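PDB 2P51: Poly(A) ribonuclease pop2 from Schizosaccharomyces pombe, which degrades poly(A) tails of mRNA from the 3' end to 5'-AMP as the catalytic deadenylase of the CCR4-NOT complex. Local coordinates for residues A[105-117]-A[134-147]. Sequence-based numbering, arbitrary orientation.
Sequences TWQFNFTFNLQDD and FKKHQEVGIEPADF
Just past strand 105-109, Phe110 and Ile142 form a single beta bridge: Ile142 N donates to Asn109 O (2.8 Å), and Thr111 N donates to Ile142 O (2.9 Å). Gly141 CA adds a CA-H...O contact to Asn109 O (3.5 Å). His137, on helix 134-140, gives a third bond, ND1 to Phe110 O (2.9 Å), with the acceptor near its ring plane. The same ring touches CB of Asn109, whose OD1 is held by Gln87. In the aromatic cluster of Phe108, Phe110 and Phe147, both pairs are edge-to-face. CZ of Phe110 meets one face of Phe147 toward the rim, with the planes at 85°. Phe147 sets CE1 over the centre of the Phe108 ring, 3.6 Å from Phe108 CD1. CG of Phe147 lies anti to the backbone N (chi1 171°), which turns one face to Phe110 and an edge to Phe108. Leu114 CD1 touches Phe134 CB (3.7 Å), and its CD2 lies over the ring near the rim. Gln115 NE2 donates to Gln138 OE1 (3.0 Å), which a water links to Leu114 N. Another water bridges Phe112 O and Phe134 O. In this DEDD nuclease fold, the buried Asn109 and Phe110 carbonyls are thus satisfied across the contact, the latter implying a proton on His137 ND1.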
ATOM      1  N   THR A 105       2.672   9.462   8.734  1.00 15.14           N
ATOM      2  CA  THR A 105       2.805   8.218   7.978  1.00 12.99           C
ATOM      3  C   THR A 105       4.148   7.565   8.295  1.00 13.13           C
ATOM      4  O   THR A 105       5.110   8.244   8.685  1.00 15.16           O
ATOM      5  CB  THR A 105       2.637   8.497   6.469  1.00 13.54           C
ATOM      6  OG1 THR A 105       2.633   7.264   5.744  1.00 14.39           O
ATOM      7  CG2 THR A 105       3.796   9.335   5.913  1.00 15.32           C
ATOM      8  N   TRP A 106       4.249   6.240   8.141  1.00 13.83           N
ATOM      9  CA  TRP A 106       5.485   5.497   8.246  1.00 13.21           C
ATOM     10  C   TRP A 106       5.882   5.002   6.856  1.00 13.41           C
ATOM     11  O   TRP A 106       5.006   4.595   6.077  1.00 16.12           O
ATOM     12  CB  TRP A 106       5.321   4.250   9.131  1.00 13.81           C
ATOM     13  CG  TRP A 106       5.374   4.566  10.603  1.00 13.36           C
ATOM     14  CD1 TRP A 106       6.500   4.457  11.392  1.00 13.81           C
ATOM     15  CD2 TRP A 106       4.318   5.027  11.458  1.00 14.12           C
ATOM     16  NE1 TRP A 106       6.192   4.828  12.689  1.00 15.12           N
ATOM     17  CE2 TRP A 106       4.888   5.173  12.760  1.00 15.14           C
ATOM     18  CE3 TRP A 106       2.967   5.334  11.272  1.00 14.20           C
ATOM     19  CZ2 TRP A 106       4.137   5.609  13.855  1.00 14.97           C
ATOM     20  CZ3 TRP A 106       2.205   5.762  12.346  1.00 16.83           C
ATOM     21  CH2 TRP A 106       2.793   5.896  13.624  1.00 17.30           C
ATOM     22  N   GLN A 107       7.180   5.012   6.624  1.00 13.41           N
ATOM     23  CA  GLN A 107       7.707   4.503   5.386  1.00 13.85           C
ATOM     24  C   GLN A 107       8.725   3.407   5.707  1.00 13.14           C
ATOM     25  O   GLN A 107       9.807   3.685   6.204  1.00 15.40           O
ATOM     26  CB  GLN A 107       8.372   5.655   4.632  1.00 16.50           C
ATOM     27  CG  GLN A 107       9.033   5.283   3.317  1.00 16.55           C
ATOM     28  CD  GLN A 107       9.177   6.566   2.476  1.00 15.63           C
ATOM     29  OE1 GLN A 107       8.262   6.816   1.672  1.00 17.34           O
ATOM     30  NE2 GLN A 107      10.272   7.279   2.655  1.00 17.38           N
ATOM     31  N   PHE A 108       8.384   2.157   5.383  1.00 13.89           N
ATOM     32  CA  PHE A 108       9.227   1.000   5.614  1.00 13.36           C
ATOM     33  C   PHE A 108      10.092   0.782   4.379  1.00 13.53           C
ATOM     34  O   PHE A 108       9.522   0.655   3.279  1.00 15.16           O
ATOM     35  CB  PHE A 108       8.356  -0.240   5.849  1.00 13.83           C
ATOM     36  CG  PHE A 108       7.575  -0.128   7.148  1.00 12.63           C
ATOM     37  CD1 PHE A 108       8.092  -0.682   8.312  1.00 14.53           C
ATOM     38  CD2 PHE A 108       6.372   0.530   7.212  1.00 13.70           C
ATOM     39  CE1 PHE A 108       7.387  -0.557   9.503  1.00 15.96           C
ATOM     40  CE2 PHE A 108       5.674   0.662   8.413  1.00 14.58           C
ATOM     41  CZ  PHE A 108       6.175   0.148   9.581  1.00 16.75           C
ATOM     42  N   ASN A 109      11.404   0.766   4.544  1.00 13.04           N
ATOM     43  CA  ASN A 109      12.330   0.652   3.412  1.00 14.26           C
ATOM     44  C   ASN A 109      12.976  -0.726   3.355  1.00 13.23           C
ATOM     45  O   ASN A 109      13.615  -1.107   4.362  1.00 14.50           O
ATOM     46  CB  ASN A 109      13.399   1.751   3.584  1.00 15.18           C
ATOM     47  CG  ASN A 109      12.749   3.140   3.526  1.00 14.96           C
ATOM     48  OD1 ASN A 109      12.188   3.529   2.489  1.00 18.22           O
ATOM     49  ND2 ASN A 109      12.823   3.838   4.657  1.00 17.35           N
ATOM     50  N   PHE A 110      12.792  -1.466   2.271  1.00 14.04           N
ATOM     51  CA  PHE A 110      13.161  -2.881   2.233  1.00 14.28           C
ATOM     52  C   PHE A 110      14.455  -3.132   1.472  1.00 16.17           C
ATOM     53  O   PHE A 110      14.881  -2.371   0.593  1.00 16.20           O
ATOM     54  CB  PHE A 110      12.025  -3.691   1.584  1.00 14.26           C
ATOM     55  CG  PHE A 110      10.840  -3.715   2.544  1.00 14.43           C
ATOM     56  CD1 PHE A 110      10.765  -4.664   3.552  1.00 16.33           C
ATOM     57  CD2 PHE A 110       9.835  -2.768   2.473  1.00 14.44           C
ATOM     58  CE1 PHE A 110       9.695  -4.700   4.435  1.00 16.47           C
ATOM     59  CE2 PHE A 110       8.742  -2.794   3.320  1.00 15.42           C
ATOM     60  CZ  PHE A 110       8.699  -3.761   4.334  1.00 15.79           C
ATOM     61  N   THR A 111      15.070  -4.254   1.821  1.00 16.16           N
ATOM     62  CA  THR A 111      16.366  -4.644   1.233  1.00 16.79           C
ATOM     63  C   THR A 111      16.260  -4.796  -0.284  1.00 15.90           C
ATOM     64  O   THR A 111      15.295  -5.342  -0.835  1.00 17.87           O
ATOM     65  CB  THR A 111      16.833  -5.949   1.886  1.00 18.72           C
ATOM     66  OG1 THR A 111      18.195  -6.174   1.495  1.00 23.55           O
ATOM     67  CG2 THR A 111      15.990  -7.124   1.400  1.00 19.59           C
ATOM     68  N   PHE A 112      17.264  -4.315  -1.021  1.00 16.80           N
ATOM     69  CA  PHE A 112      17.231  -4.388  -2.494  1.00 16.83           C
ATOM     70  C   PHE A 112      18.668  -4.244  -2.952  1.00 17.18           C
ATOM     71  O   PHE A 112      19.463  -3.557  -2.262  1.00 20.29           O
ATOM     72  CB  PHE A 112      16.330  -3.258  -3.024  1.00 18.04           C
ATOM     73  CG  PHE A 112      15.895  -3.552  -4.438  1.00 16.19           C
ATOM     74  CD1 PHE A 112      14.780  -4.369  -4.643  1.00 18.05           C
ATOM     75  CD2 PHE A 112      16.581  -3.037  -5.543  1.00 17.60           C
ATOM     76  CE1 PHE A 112      14.368  -4.680  -5.941  1.00 15.21           C
ATOM     77  CE2 PHE A 112      16.157  -3.362  -6.816  1.00 17.18           C
ATOM     78  CZ  PHE A 112      15.063  -4.188  -7.017  1.00 16.53           C
ATOM     79  N   ASN A 113      19.047  -4.851  -4.070  1.00 17.29           N
ATOM     80  CA  ASN A 113      20.414  -4.929  -4.537  1.00 18.66           C
ATOM     81  C   ASN A 113      20.389  -4.683  -6.054  1.00 18.51           C
ATOM     82  O   ASN A 113      19.914  -5.520  -6.810  1.00 21.78           O
ATOM     83  CB  ASN A 113      21.036  -6.264  -4.159  1.00 21.28           C
ATOM     84  CG  ASN A 113      22.507  -6.261  -4.521  1.00 24.16           C
ATOM     85  OD1 ASN A 113      22.825  -6.002  -5.678  1.00 26.32           O
ATOM     86  ND2 ASN A 113      23.350  -6.578  -3.522  1.00 26.48           N
ATOM     87  N   LEU A 114      20.878  -3.515  -6.488  1.00 19.58           N
ATOM     88  CA  LEU A 114      20.799  -3.161  -7.897  1.00 20.90           C
ATOM     89  C   LEU A 114      21.656  -4.061  -8.772  1.00 23.94           C
ATOM     90  O   LEU A 114      21.459  -4.206  -9.972  1.00 27.80           O
ATOM     91  CB  LEU A 114      21.228  -1.690  -8.147  1.00 21.13           C
ATOM     92  CG  LEU A 114      20.185  -0.668  -7.620  1.00 23.38           C
ATOM     93  CD1 LEU A 114      20.720   0.750  -7.807  1.00 28.89           C
ATOM     94  CD2 LEU A 114      18.811  -0.858  -8.279  1.00 23.92           C
ATOM     95  N   GLN A 115      22.671  -4.669  -8.163  1.00 24.59           N
ATOM     96  CA  GLN A 115      23.532  -5.536  -8.982  1.00 26.54           C
ATOM     97  C   GLN A 115      22.901  -6.910  -9.146  1.00 26.89           C
ATOM     98  O   GLN A 115      23.057  -7.576 -10.168  1.00 33.25           O
ATOM     99  CB  GLN A 115      24.912  -5.565  -8.287  1.00 32.20           C
ATOM    100  CG  GLN A 115      25.646  -4.237  -8.262  1.00 39.02           C
ATOM    101  CD  GLN A 115      25.214  -3.253  -7.192  1.00 48.23           C
ATOM    102  OE1 GLN A 115      25.044  -2.056  -7.500  1.00 61.06           O
ATOM    103  NE2 GLN A 115      25.018  -3.658  -5.931  1.00 55.20           N
ATOM    104  N   ASP A 116      22.175  -7.438  -8.151  1.00 26.42           N
ATOM    105  CA  ASP A 116      21.738  -8.815  -8.153  1.00 29.80           C
ATOM    106  C   ASP A 116      20.261  -9.027  -8.479  1.00 25.01           C
ATOM    107  O   ASP A 116      19.878 -10.121  -8.953  1.00 30.46           O
ATOM    108  CB  ASP A 116      21.936  -9.460  -6.758  1.00 36.73           C
ATOM    109  CG  ASP A 116      23.339  -9.560  -6.233  1.00 43.32           C
ATOM    110  OD1 ASP A 116      24.283  -9.355  -7.034  1.00 52.71           O
ATOM    111  OD2 ASP A 116      23.553  -9.854  -5.015  1.00 53.55           O
ATOM    112  N   ASP A 117      19.425  -8.031  -8.184  1.00 21.51           N
ATOM    113  CA  ASP A 117      17.979  -8.198  -8.200  1.00 20.97           C
ATOM    114  C   ASP A 117      17.405  -7.817  -9.556  1.00 20.06           C
ATOM    115  O   ASP A 117      18.022  -7.048 -10.281  1.00 25.76           O
ATOM    116  CB  ASP A 117      17.300  -7.330  -7.127  1.00 20.24           C
ATOM    117  CG  ASP A 117      17.499  -7.961  -5.757  1.00 21.28           C
ATOM    118  OD1 ASP A 117      17.642  -9.202  -5.657  1.00 26.31           O
ATOM    119  OD2 ASP A 117      17.538  -7.221  -4.753  1.00 21.76           O
ATOM    120  N   PHE A 134      19.058   3.967  -2.961  1.00 20.24           N
ATOM    121  CA  PHE A 134      19.233   2.530  -3.175  1.00 20.35           C
ATOM    122  C   PHE A 134      20.411   1.968  -2.393  1.00 20.44           C
ATOM    123  O   PHE A 134      20.390   0.832  -1.932  1.00 19.73           O
ATOM    124  CB  PHE A 134      19.338   2.277  -4.700  1.00 19.28           C
ATOM    125  CG  PHE A 134      17.943   2.150  -5.326  1.00 19.00           C
ATOM    126  CD1 PHE A 134      17.192   0.996  -5.148  1.00 18.82           C
ATOM    127  CD2 PHE A 134      17.386   3.171  -6.096  1.00 18.77           C
ATOM    128  CE1 PHE A 134      15.922   0.825  -5.692  1.00 17.75           C
ATOM    129  CE2 PHE A 134      16.105   3.050  -6.621  1.00 19.20           C
ATOM    130  CZ  PHE A 134      15.355   1.875  -6.410  1.00 18.79           C
ATOM    131  N   LYS A 135      21.492   2.745  -2.209  1.00 20.65           N
ATOM    132  CA  LYS A 135      22.617   2.200  -1.489  1.00 22.10           C
ATOM    133  C   LYS A 135      22.209   1.859  -0.050  1.00 21.63           C
ATOM    134  O   LYS A 135      22.562   0.859   0.541  1.00 21.62           O
ATOM    135  CB  LYS A 135      23.794   3.183  -1.470  1.00 29.72           C
ATOM    136  CG  LYS A 135      25.022   2.646  -0.733  1.00 34.55           C
ATOM    137  CD  LYS A 135      26.197   3.571  -0.734  1.00 43.26           C
ATOM    138  CE  LYS A 135      26.747   4.138  -2.053  1.00 43.82           C
ATOM    139  NZ  LYS A 135      26.766   5.611  -1.894  1.00 41.04           N
ATOM    140  N   LYS A 136      21.394   2.725   0.551  1.00 20.51           N
ATOM    141  CA  LYS A 136      20.933   2.502   1.913  1.00 21.20           C
ATOM    142  C   LYS A 136      19.982   1.321   1.976  1.00 20.36           C
ATOM    143  O   LYS A 136      20.053   0.575   2.973  1.00 19.72           O
ATOM    144  CB  LYS A 136      20.290   3.758   2.499  1.00 23.04           C
ATOM    145  CG  LYS A 136      20.296   3.709   4.018  1.00 23.70           C
ATOM    146  CD  LYS A 136      19.941   5.070   4.603  1.00 26.59           C
ATOM    147  CE  LYS A 136      19.673   4.986   6.109  1.00 29.21           C
ATOM    148  NZ  LYS A 136      19.336   6.320   6.696  1.00 31.60           N
ATOM    149  N   HIS A 137      19.147   1.121   0.957  1.00 19.38           N
ATOM    150  CA  HIS A 137      18.302  -0.069   0.978  1.00 17.60           C
ATOM    151  C   HIS A 137      19.183  -1.320   0.924  1.00 16.11           C
ATOM    152  O   HIS A 137      18.805  -2.367   1.478  1.00 19.14           O
ATOM    153  CB  HIS A 137      17.340  -0.095  -0.198  1.00 18.66           C
ATOM    154  CG  HIS A 137      16.177   0.858  -0.091  1.00 16.83           C
ATOM    155  ND1 HIS A 137      14.859   0.435   0.087  1.00 15.85           N
ATOM    156  CD2 HIS A 137      16.135   2.217  -0.153  1.00 16.45           C
ATOM    157  CE1 HIS A 137      14.057   1.495   0.135  1.00 17.16           C
ATOM    158  NE2 HIS A 137      14.819   2.580  -0.002  1.00 17.61           N
ATOM    159  N   GLN A 138      20.350  -1.225   0.263  1.00 18.37           N
ATOM    160  CA  GLN A 138      21.171  -2.432   0.166  1.00 19.83           C
ATOM    161  C   GLN A 138      21.813  -2.697   1.521  1.00 20.76           C
ATOM    162  O   GLN A 138      21.965  -3.835   1.973  1.00 23.29           O
ATOM    163  CB  GLN A 138      22.215  -2.290  -0.949  1.00 21.67           C
ATOM    164  CG  GLN A 138      22.960  -3.623  -1.111  1.00 25.10           C
ATOM    165  CD  GLN A 138      23.997  -3.539  -2.212  1.00 27.21           C
ATOM    166  OE1 GLN A 138      23.732  -2.942  -3.264  1.00 27.21           O
ATOM    167  NE2 GLN A 138      25.175  -4.121  -2.020  1.00 29.28           N
ATOM    168  N   GLU A 139      22.186  -1.612   2.199  1.00 19.65           N
ATOM    169  CA  GLU A 139      22.881  -1.746   3.466  1.00 23.14           C
ATOM    170  C   GLU A 139      21.967  -2.041   4.659  1.00 23.35           C
ATOM    171  O   GLU A 139      22.341  -2.959   5.415  1.00 24.22           O
ATOM    172  CB  GLU A 139      23.671  -0.467   3.822  1.00 27.43           C
ATOM    173  CG  GLU A 139      24.903  -0.257   2.992  1.00 33.06           C
ATOM    174  CD  GLU A 139      25.890  -1.418   3.089  1.00 44.29           C
ATOM    175  OE1 GLU A 139      26.318  -1.737   4.222  1.00 46.68           O
ATOM    176  OE2 GLU A 139      26.191  -1.975   1.998  1.00 53.70           O
ATOM    177  N   VAL A 140      20.874  -1.273   4.827  1.00 21.34           N
ATOM    178  CA  VAL A 140      20.083  -1.485   6.069  1.00 20.49           C
ATOM    179  C   VAL A 140      18.617  -1.609   5.723  1.00 18.49           C
ATOM    180  O   VAL A 140      17.726  -1.335   6.509  1.00 21.31           O
ATOM    181  CB  VAL A 140      20.294  -0.365   7.088  1.00 20.32           C
ATOM    182  CG1 VAL A 140      21.699  -0.453   7.712  1.00 24.20           C
ATOM    183  CG2 VAL A 140      20.116   1.007   6.489  1.00 20.78           C
ATOM    184  N   GLY A 141      18.319  -2.022   4.476  1.00 16.75           N
ATOM    185  CA  GLY A 141      16.912  -2.248   4.185  1.00 16.89           C
ATOM    186  C   GLY A 141      16.350  -3.377   5.017  1.00 17.38           C
ATOM    187  O   GLY A 141      17.041  -4.321   5.406  1.00 20.65           O
ATOM    188  N   ILE A 142      15.054  -3.322   5.294  1.00 16.22           N
ATOM    189  CA  ILE A 142      14.401  -4.375   6.070  1.00 15.12           C
ATOM    190  C   ILE A 142      14.261  -5.669   5.294  1.00 17.37           C
ATOM    191  O   ILE A 142      13.989  -5.652   4.106  1.00 16.80           O
ATOM    192  CB  ILE A 142      12.986  -3.894   6.475  1.00 14.49           C
ATOM    193  CG1 ILE A 142      13.077  -2.641   7.345  1.00 16.31           C
ATOM    194  CG2 ILE A 142      12.173  -4.998   7.117  1.00 16.11           C
ATOM    195  CD1 ILE A 142      11.806  -1.772   7.239  1.00 18.89           C
ATOM    196  N   GLU A 143      14.378  -6.825   5.966  1.00 19.29           N
ATOM    197  CA  GLU A 143      13.974  -8.073   5.327  1.00 21.50           C
ATOM    198  C   GLU A 143      12.460  -8.221   5.387  1.00 20.16           C
ATOM    199  O   GLU A 143      11.927  -8.137   6.518  1.00 21.22           O
ATOM    200  CB  GLU A 143      14.585  -9.287   6.037  1.00 24.32           C
ATOM    201  CG  GLU A 143      16.066  -9.451   5.710  1.00 27.99           C
ATOM    202  CD  GLU A 143      16.273  -9.867   4.259  1.00 34.35           C
ATOM    203  OE1 GLU A 143      15.346 -10.328   3.548  1.00 33.71           O
ATOM    204  OE2 GLU A 143      17.433  -9.714   3.822  1.00 43.61           O
ATOM    205  N   PRO A 144      11.785  -8.403   4.248  1.00 21.31           N
ATOM    206  CA  PRO A 144      10.318  -8.526   4.296  1.00 20.98           C
ATOM    207  C   PRO A 144       9.804  -9.495   5.328  1.00 22.28           C
ATOM    208  O   PRO A 144       8.747  -9.301   5.923  1.00 26.06           O
ATOM    209  CB  PRO A 144       9.994  -9.070   2.878  1.00 24.27           C
ATOM    210  CG  PRO A 144      11.011  -8.288   2.055  1.00 23.38           C
ATOM    211  CD  PRO A 144      12.289  -8.444   2.854  1.00 20.18           C
ATOM    212  N   ALA A 145      10.522 -10.585   5.540  1.00 22.64           N
ATOM    213  CA  ALA A 145      10.101 -11.594   6.480  1.00 25.97           C
ATOM    214  C   ALA A 145      10.077 -11.091   7.908  1.00 25.21           C
ATOM    215  O   ALA A 145       9.177 -11.412   8.703  1.00 26.43           O
ATOM    216  CB  ALA A 145      11.062 -12.792   6.326  1.00 28.11           C
ATOM    217  N   ASP A 146      11.074 -10.294   8.287  1.00 23.34           N
ATOM    218  CA  ASP A 146      11.123  -9.687   9.628  1.00 21.35           C
ATOM    219  C   ASP A 146       9.934  -8.749   9.815  1.00 18.91           C
ATOM    220  O   ASP A 146       9.274  -8.713  10.851  1.00 21.32           O
ATOM    221  CB  ASP A 146      12.441  -8.958   9.804  1.00 23.65           C
ATOM    222  CG  ASP A 146      13.656  -9.863   9.879  1.00 26.94           C
ATOM    223  OD1 ASP A 146      13.520 -11.098  10.113  1.00 32.43           O
ATOM    224  OD2 ASP A 146      14.776  -9.314   9.712  1.00 25.55           O
ATOM    225  N   PHE A 147       9.664  -7.954   8.790  1.00 17.35           N
ATOM    226  CA  PHE A 147       8.508  -7.055   8.838  1.00 17.78           C
ATOM    227  C   PHE A 147       7.239  -7.830   8.956  1.00 18.39           C
ATOM    228  O   PHE A 147       6.319  -7.510   9.714  1.00 19.90           O
ATOM    229  CB  PHE A 147       8.500  -6.259   7.522  1.00 18.31           C
ATOM    230  CG  PHE A 147       7.243  -5.424   7.318  1.00 18.01           C
ATOM    231  CD1 PHE A 147       7.042  -4.243   8.006  1.00 17.47           C
ATOM    232  CD2 PHE A 147       6.274  -5.848   6.406  1.00 19.43           C
ATOM    233  CE1 PHE A 147       5.890  -3.522   7.761  1.00 18.13           C
ATOM    234  CE2 PHE A 147       5.112  -5.125   6.183  1.00 18.24           C
ATOM    235  CZ  PHE A 147       4.895  -3.935   6.866  1.00 17.13           C
TER
HETATM  236  O   HOH W   1      19.823  -4.973   3.250  0.97 30.81           O
HETATM  237  O   HOH W   2      18.924  -9.236   1.690  0.71 40.24           O
HETATM  238  O   HOH W   3      19.499  -1.129  -3.443  0.74 19.43           O
HETATM  239  O   HOH W   4      21.878  -1.549  -4.708  1.00 26.41           O